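Local coordinates for protein putative acyl-CoA thioester hydrolase YbhC (Escherichia coli K-12, PDB 3GRH) that is a putative thioesterase of the outer membrane, a pectinesterase-family beta-helix lipoprotein that does not bind pectin and lacks pectinesterase activity, at residues A45-D49 and A50-F54; S198-N201 and G202-L205; A370-V373 and I374-R377. One frame throughout, in Å; residues are numbered along the deposited sequence.

In the fold
The three contacts follow one another along the chain and do not touch. Contact 1 lies in the N-terminal region, where the loop into helix 50-53 and the helix itself pack on strands 287-291 and 351-355 of the beta-helix. Contact 2 is the turn that carries the chain from strand 196-198 into strand 204-206, which belongs to the same run of parallel strands as 287-291 and 351-355. Contact 3 turns the chain back after strand 369-373. The centres of contacts 1 and 2 are about 22 Å apart, and those of contacts 2 and 3 about 31 Å, on opposite sides of the chain's centre. Only contact 3 lies beside the predicted nucleophile D280. The other two lie away from the annotated sites.

Contact 1: residues A45-D49 and A50-F54; sequences AQNFD and AQHYF
D49 and H52 make the central polar contact at the start of helix 50-53, away from the annotated sites. H52 ND1 donates to D49 OD1 at 2.7 Å, with an N-H...O angle of 158°. The bond reaches the syn side of the carboxylate and lies near the imidazole plane. The two flat groups are turned 35° from each other. The same D49 OD1 also takes a weak bond from H52 N at 3.3 Å, so D49 is the N-cap of the helix. Its CG sits between the backbone N and the carbonyl carbon (chi1 67°), which folds the carboxylate back over the first turn. The backbone joins in: Y53 N donates to D49 O at 3.1 Å.

The tightly packed side is aromatic. F48 and Y53 are buried, and F48 CD1 lies 3.9 Å from Y53 CE1, which meets the F48 ring at its edge. The edge of the Y53 ring in turn meets F48 CA and D49 O. Y319 packs edge-to-face with Y53, whose OH is hydrogen-bonded to Q351 NE2. V353 of strand 351-355 touches both F48 and Y53.

The solvent side is looser. N47 is exposed and H52 partly so. N47 CA stands over one face of the imidazole, 4.2 Å from the ring centroid, as a CH-pi contact. N47 OD1 also comes to 3.9 Å from H52 NE2.

One carboxylate oxygen of this His-carboxylate pair therefore serves both the helix end and the imidazole. This fixes the rotation of the H52 ring, and the nearby negative charge would probably favour a protonated histidine.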
loop_
_atom_site.group_PDB
_atom_site.type_symbol
_atom_site.label_atom_id
_atom_site.label_comp_id
_atom_site.label_asym_id
_atom_site.label_seq_id
_atom_site.Cartn_x
_atom_site.Cartn_y
_atom_site.Cartn_z
ATOM N N ALA A 45 -18.561 -11.864 -7.131
ATOM C CA ALA A 45 -17.661 -10.739 -7.387
ATOM C C ALA A 45 -18.398 -9.426 -7.289
ATOM O O ALA A 45 -17.767 -8.378 -7.172
ATOM C CB ALA A 45 -17.025 -10.838 -8.800
ATOM N N GLN A 46 -19.724 -9.417 -7.326
ATOM C CA GLN A 46 -20.452 -8.153 -7.177
ATOM C C GLN A 46 -20.229 -7.484 -5.808
ATOM O O GLN A 46 -20.411 -6.269 -5.665
ATOM C CB GLN A 46 -21.949 -8.377 -7.353
ATOM C CG GLN A 46 -22.363 -8.946 -8.641
ATOM C CD GLN A 46 -23.861 -9.139 -8.689
ATOM O OE1 GLN A 46 -24.362 -10.113 -9.247
ATOM N NE2 GLN A 46 -24.587 -8.214 -8.061
ATOM N N ASN A 47 -19.868 -8.251 -4.823
ATOM C CA ASN A 47 -19.579 -7.693 -3.480
ATOM C C ASN A 47 -18.190 -7.100 -3.387
ATOM O O ASN A 47 -17.849 -6.613 -2.305
ATOM C CB ASN A 47 -19.681 -8.750 -2.415
ATOM C CG ASN A 47 -21.105 -8.982 -1.947
ATOM O OD1 ASN A 47 -22.036 -8.208 -2.262
ATOM N ND2 ASN A 47 -21.293 -10.059 -1.197
ATOM N N PHE A 48 -17.380 -7.194 -4.435
ATOM C CA PHE A 48 -15.964 -6.823 -4.397
ATOM C C PHE A 48 -15.580 -5.780 -5.388
ATOM O O PHE A 48 -14.802 -5.959 -6.297
ATOM C CB PHE A 48 -15.055 -8.085 -4.519
ATOM C CG PHE A 48 -15.218 -9.040 -3.426
ATOM C CD1 PHE A 48 -14.878 -8.711 -2.122
ATOM C CD2 PHE A 48 -15.745 -10.274 -3.672
ATOM C CE1 PHE A 48 -15.081 -9.603 -1.102
ATOM C CE2 PHE A 48 -15.946 -11.167 -2.674
ATOM C CZ PHE A 48 -15.617 -10.831 -1.373
ATOM N N ASP A 49 -16.221 -4.656 -5.229
ATOM C CA ASP A 49 -15.905 -3.456 -5.993
ATOM C C ASP A 49 -15.653 -2.283 -5.139
ATOM O O ASP A 49 -15.817 -2.315 -3.927
ATOM C CB ASP A 49 -17.050 -3.258 -6.975
ATOM C CG ASP A 49 -18.347 -2.923 -6.308
ATOM O OD1 ASP A 49 -18.433 -2.997 -5.071
ATOM O OD2 ASP A 49 -19.307 -2.512 -7.059
ATOM N N ALA A 50 -15.189 -1.167 -5.719
ATOM C CA ALA A 50 -14.704 -0.116 -4.924
ATOM C C ALA A 50 -15.743 0.404 -3.986
ATOM O O ALA A 50 -15.440 0.684 -2.868
ATOM C CB ALA A 50 -14.143 1.016 -5.865
ATOM N N GLN A 51 -17.029 0.459 -4.388
ATOM C CA GLN A 51 -18.065 0.963 -3.519
ATOM C C GLN A 51 -18.287 0.147 -2.244
ATOM O O GLN A 51 -18.766 0.652 -1.213
ATOM C CB GLN A 51 -19.361 1.180 -4.280
ATOM C CG GLN A 51 -20.059 -0.029 -4.762
ATOM C CD GLN A 51 -21.273 0.272 -5.656
ATOM O OE1 GLN A 51 -21.354 -0.216 -6.792
ATOM N NE2 GLN A 51 -22.216 1.060 -5.141
ATOM N N HIS A 52 -18.032 -1.158 -2.301
ATOM C CA HIS A 52 -18.091 -1.970 -1.106
ATOM C C HIS A 52 -16.895 -1.836 -0.259
ATOM O O HIS A 52 -16.962 -1.742 1.004
ATOM C CB HIS A 52 -18.347 -3.459 -1.525
ATOM C CG HIS A 52 -19.764 -3.729 -1.906
ATOM N ND1 HIS A 52 -20.240 -3.480 -3.174
ATOM C CD2 HIS A 52 -20.799 -4.264 -1.215
ATOM C CE1 HIS A 52 -21.519 -3.802 -3.239
ATOM N NE2 HIS A 52 -21.887 -4.289 -2.069
ATOM N N TYR A 53 -15.737 -1.732 -0.900
ATOM C CA TYR A 53 -14.486 -1.521 -0.101
ATOM C C TYR A 53 -14.456 -0.203 0.594
ATOM O O TYR A 53 -13.838 -0.050 1.643
ATOM C CB TYR A 53 -13.195 -1.681 -0.953
ATOM C CG TYR A 53 -12.753 -3.085 -1.213
ATOM C CD1 TYR A 53 -13.432 -3.895 -2.088
ATOM C CD2 TYR A 53 -11.652 -3.619 -0.584
ATOM C CE1 TYR A 53 -13.106 -5.196 -2.282
ATOM C CE2 TYR A 53 -11.296 -4.900 -0.814
ATOM C CZ TYR A 53 -12.027 -5.718 -1.663
ATOM O OH TYR A 53 -11.676 -7.056 -1.829
ATOM N N PHE A 54 -15.190 0.768 0.019
ATOM C CA PHE A 54 -15.177 2.135 0.519
ATOM C C PHE A 54 -16.426 2.498 1.305
ATOM O O PHE A 54 -16.647 3.646 1.628
ATOM C CB PHE A 54 -14.947 3.127 -0.608
ATOM C CG PHE A 54 -13.561 3.123 -1.180
ATOM C CD1 PHE A 54 -12.501 2.613 -0.509
ATOM C CD2 PHE A 54 -13.344 3.772 -2.362
ATOM C CE1 PHE A 54 -11.189 2.672 -1.065
ATOM C CE2 PHE A 54 -12.108 3.823 -2.891
ATOM C CZ PHE A 54 -11.034 3.267 -2.202
#

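Contact 2: residues S198-N201 and G202-L205; sequences SQNN and GLQL
S198 OG accepts from N200 N at 3.0 Å and also lies against the side chain of L203. The bond to the amide two residues on makes an ST turn, with an N-H...O angle of 150°. The hydroxyl oxygen stands opposite the backbone N of S198 (chi1 178°), and this directs it into the bend. From the other side, L203 CD2 comes to 3.5 Å from S198 OG and 3.6 Å from S198 CB. L203 CD1 is a little further away. The branched end of the leucine is thus spread over the serine side chain. With an alanine here, N200 N is likely to lose its hydroxyl acceptor, and the L203 methyls would have less to pack against.

A type II beta turn from N200 to L203 follows at once. It is closed by a weak bond from L203 N to N200 O at 3.3 Å. G202 takes the third position, with phi 84°. A side chain there would run into N201 O, so the glycine suits this backbone.

N200 points its side chain toward the returning chain, and N200 OD1 lies 3.6 Å from L203 CA. The buried N200 amide is satisfied outside the turn, with OD1 accepting from I130 N and ND2 donating to G128 O, while on the exposed side N201 OD1 accepts from D233 N.

The turn joins strand 196-198 to strand 204-206, two strands on different faces of the beta-helix. On one side V123, at the end of strand 115-123, touches S198, N200 and L203 and shares a backbone bond with Q199. On the next coil, backbone bonds link S198 to R229 and L203 to Q236, so the corner is stacked between neighbouring coils.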
loop_
_atom_site.group_PDB
_atom_site.type_symbol
_atom_site.label_atom_id
_atom_site.label_comp_id
_atom_site.label_asym_id
_atom_site.label_seq_id
_atom_site.Cartn_x
_atom_site.Cartn_y
_atom_site.Cartn_z
ATOM N N SER A 198 2.474 8.846 6.751
ATOM C CA SER A 198 1.334 9.751 6.970
ATOM C C SER A 198 0.284 9.177 7.861
ATOM O O SER A 198 -0.057 8.031 7.706
ATOM C CB SER A 198 0.709 10.070 5.660
ATOM O OG SER A 198 -0.432 10.921 5.791
ATOM N N GLN A 199 -0.196 10.017 8.799
ATOM C CA GLN A 199 -1.431 9.739 9.500
ATOM C C GLN A 199 -2.514 10.724 9.115
ATOM O O GLN A 199 -3.573 10.810 9.763
ATOM C CB GLN A 199 -1.221 9.812 10.989
ATOM C CG GLN A 199 -0.158 8.856 11.450
ATOM C CD GLN A 199 -0.431 8.431 12.816
ATOM O OE1 GLN A 199 -0.757 9.262 13.686
ATOM N NE2 GLN A 199 -0.453 7.117 13.019
ATOM N N ASN A 200 -2.289 11.542 8.112
ATOM C CA ASN A 200 -3.239 12.605 7.722
ATOM C C ASN A 200 -4.433 11.994 6.966
ATOM O O ASN A 200 -4.301 11.362 5.906
ATOM C CB ASN A 200 -2.450 13.547 6.783
ATOM C CG ASN A 200 -3.166 14.770 6.386
ATOM O OD1 ASN A 200 -3.493 14.980 5.182
ATOM N ND2 ASN A 200 -3.501 15.587 7.360
ATOM N N ASN A 201 -5.646 12.234 7.491
ATOM C CA ASN A 201 -6.834 11.889 6.766
ATOM C C ASN A 201 -6.917 12.805 5.593
ATOM O O ASN A 201 -6.708 14.021 5.712
ATOM C CB ASN A 201 -8.086 12.031 7.623
ATOM C CG ASN A 201 -8.162 11.062 8.766
ATOM O OD1 ASN A 201 -7.559 9.988 8.777
ATOM N ND2 ASN A 201 -8.932 11.479 9.786
ATOM N N GLY A 202 -7.260 12.265 4.453
ATOM C CA GLY A 202 -7.283 13.164 3.332
ATOM C C GLY A 202 -6.030 13.446 2.608
ATOM O O GLY A 202 -6.081 14.266 1.686
ATOM N N LEU A 203 -4.941 12.815 2.960
ATOM C CA LEU A 203 -3.661 12.963 2.204
ATOM C C LEU A 203 -3.900 12.660 0.755
ATOM O O LEU A 203 -4.551 11.681 0.418
ATOM C CB LEU A 203 -2.661 11.984 2.747
ATOM C CG LEU A 203 -1.262 12.109 2.131
ATOM C CD1 LEU A 203 -0.487 13.245 2.805
ATOM C CD2 LEU A 203 -0.559 10.716 2.313
ATOM N N GLN A 204 -3.330 13.500 -0.117
ATOM C CA GLN A 204 -3.308 13.266 -1.534
ATOM C C GLN A 204 -1.885 13.356 -1.999
ATOM O O GLN A 204 -1.200 14.290 -1.646
ATOM C CB GLN A 204 -4.119 14.342 -2.202
ATOM C CG GLN A 204 -5.584 14.197 -1.928
ATOM C CD GLN A 204 -6.430 15.277 -2.582
ATOM O OE1 GLN A 204 -5.977 16.326 -3.064
ATOM N NE2 GLN A 204 -7.739 15.037 -2.568
ATOM N N LEU A 205 -1.415 12.368 -2.742
ATOM C CA LEU A 205 -0.044 12.336 -3.337
ATOM C C LEU A 205 -0.171 12.161 -4.837
ATOM O O LEU A 205 -0.969 11.393 -5.285
ATOM C CB LEU A 205 0.767 11.181 -2.807
ATOM C CG LEU A 205 1.007 11.137 -1.335
ATOM C CD1 LEU A 205 1.833 9.920 -0.949
ATOM C CD2 LEU A 205 1.724 12.394 -0.783
#

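Contact 3: residues A370-V373 and I374-R377; sequences ADAV and ISNR
A372 points its methyl toward the returning chain, where S375 and R377 receive it. A372 CB lies 3.4 Å from S375 OG and 3.9 Å from R377 CB, so the methyl sits beside both side chains. The backbones join next to it: A372 N donates to R377 O at 2.9 Å, with a nearly straight N-H...O angle of 172°.

S375 OG is held between the backbone N and the carbonyl carbon (chi1 66°). This turns it inward, where it accepts from R377 N at 3.2 Å as an ST turn. S375 OG is also hydrogen-bonded to D343 OD2, and R377 NE makes a salt bridge to that same oxygen. N376 starts away from the strand, but its amide turns back, and a water donates to both N376 OD1 and A372 O.

V373 and I374 lie at the bend, with V373 CG2 4.2 Å from I374 CG1. A weak bond from S375 N to V373 O, 3.0 Å long, closes a classic gamma turn centred on I374. V373 CB points away from the returning chain, and its side chain lies about 4 Å from those of D280, the predicted nucleophile, and R340, a probable substrate-binding residue. The bend thus borders the probable active site of a pectinesterase-type beta-helix.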
loop_
_atom_site.group_PDB
_atom_site.type_symbol
_atom_site.label_atom_id
_atom_site.label_comp_id
_atom_site.label_asym_id
_atom_site.label_seq_id
_atom_site.Cartn_x
_atom_site.Cartn_y
_atom_site.Cartn_z
ATOM N N ALA A 370 0.844 -18.157 -1.222
ATOM C CA ALA A 370 1.757 -18.835 -0.294
ATOM C C ALA A 370 1.173 -19.007 1.101
ATOM O O ALA A 370 0.214 -18.348 1.502
ATOM C CB ALA A 370 3.065 -18.045 -0.221
ATOM N N ASP A 371 1.828 -19.843 1.900
ATOM C CA ASP A 371 1.438 -19.935 3.303
ATOM C C ASP A 371 1.660 -18.624 4.045
ATOM O O ASP A 371 2.479 -17.771 3.626
ATOM C CB ASP A 371 2.277 -20.975 3.997
ATOM C CG ASP A 371 2.147 -22.342 3.385
ATOM O OD1 ASP A 371 1.294 -22.577 2.482
ATOM O OD2 ASP A 371 2.952 -23.232 3.814
ATOM N N ALA A 372 0.987 -18.463 5.181
ATOM C CA ALA A 372 1.031 -17.163 5.892
ATOM C C ALA A 372 2.356 -16.873 6.526
ATOM O O ALA A 372 3.064 -17.796 6.971
ATOM C CB ALA A 372 -0.036 -17.101 6.947
ATOM N N VAL A 373 2.706 -15.591 6.537
ATOM C CA VAL A 373 3.911 -15.197 7.242
ATOM C C VAL A 373 3.545 -15.067 8.723
ATOM O O VAL A 373 2.387 -14.798 9.094
ATOM C CB VAL A 373 4.600 -14.001 6.590
ATOM C CG1 VAL A 373 3.727 -12.858 6.579
ATOM C CG2 VAL A 373 5.969 -13.680 7.265
ATOM N N ILE A 374 4.557 -15.351 9.555
ATOM C CA ILE A 374 4.503 -15.242 11.017
ATOM C C ILE A 374 3.939 -16.527 11.595
ATOM O O ILE A 374 4.582 -17.185 12.408
ATOM C CB ILE A 374 3.764 -13.958 11.544
ATOM C CG1 ILE A 374 4.549 -12.699 11.109
ATOM C CG2 ILE A 374 3.668 -13.969 13.080
ATOM C CD1 ILE A 374 3.806 -11.400 11.318
ATOM N N SER A 375 2.758 -16.910 11.160
ATOM C CA SER A 375 2.135 -18.095 11.668
ATOM C C SER A 375 2.406 -19.370 10.898
ATOM O O SER A 375 2.175 -20.449 11.440
ATOM C CB SER A 375 0.642 -17.925 11.659
ATOM O OG SER A 375 0.266 -17.829 10.296
ATOM N N ASN A 376 2.894 -19.239 9.662
ATOM C CA ASN A 376 3.103 -20.349 8.755
ATOM C C ASN A 376 1.864 -21.171 8.519
ATOM O O ASN A 376 1.959 -22.305 8.146
ATOM C CB ASN A 376 4.280 -21.208 9.175
ATOM C CG ASN A 376 5.513 -20.385 9.459
ATOM O OD1 ASN A 376 5.850 -19.489 8.692
ATOM N ND2 ASN A 376 6.232 -20.723 10.555
ATOM N N ARG A 377 0.702 -20.524 8.640
ATOM C CA ARG A 377 -0.564 -21.165 8.395
ATOM C C ARG A 377 -0.663 -21.579 6.926
ATOM O O ARG A 377 -0.526 -20.741 6.026
ATOM C CB ARG A 377 -1.684 -20.215 8.723
ATOM C CG ARG A 377 -3.037 -20.778 8.354
ATOM C CD ARG A 377 -4.191 -19.890 8.767
ATOM N NE ARG A 377 -4.122 -18.483 8.324
ATOM C CZ ARG A 377 -5.078 -17.821 7.697
ATOM N NH1 ARG A 377 -6.190 -18.436 7.304
ATOM N NH2 ARG A 377 -4.880 -16.557 7.438
HETATM O O HOH W 1 3.476 -23.397 6.606
HETATM O O HOH W 2 5.507 -18.479 5.898
#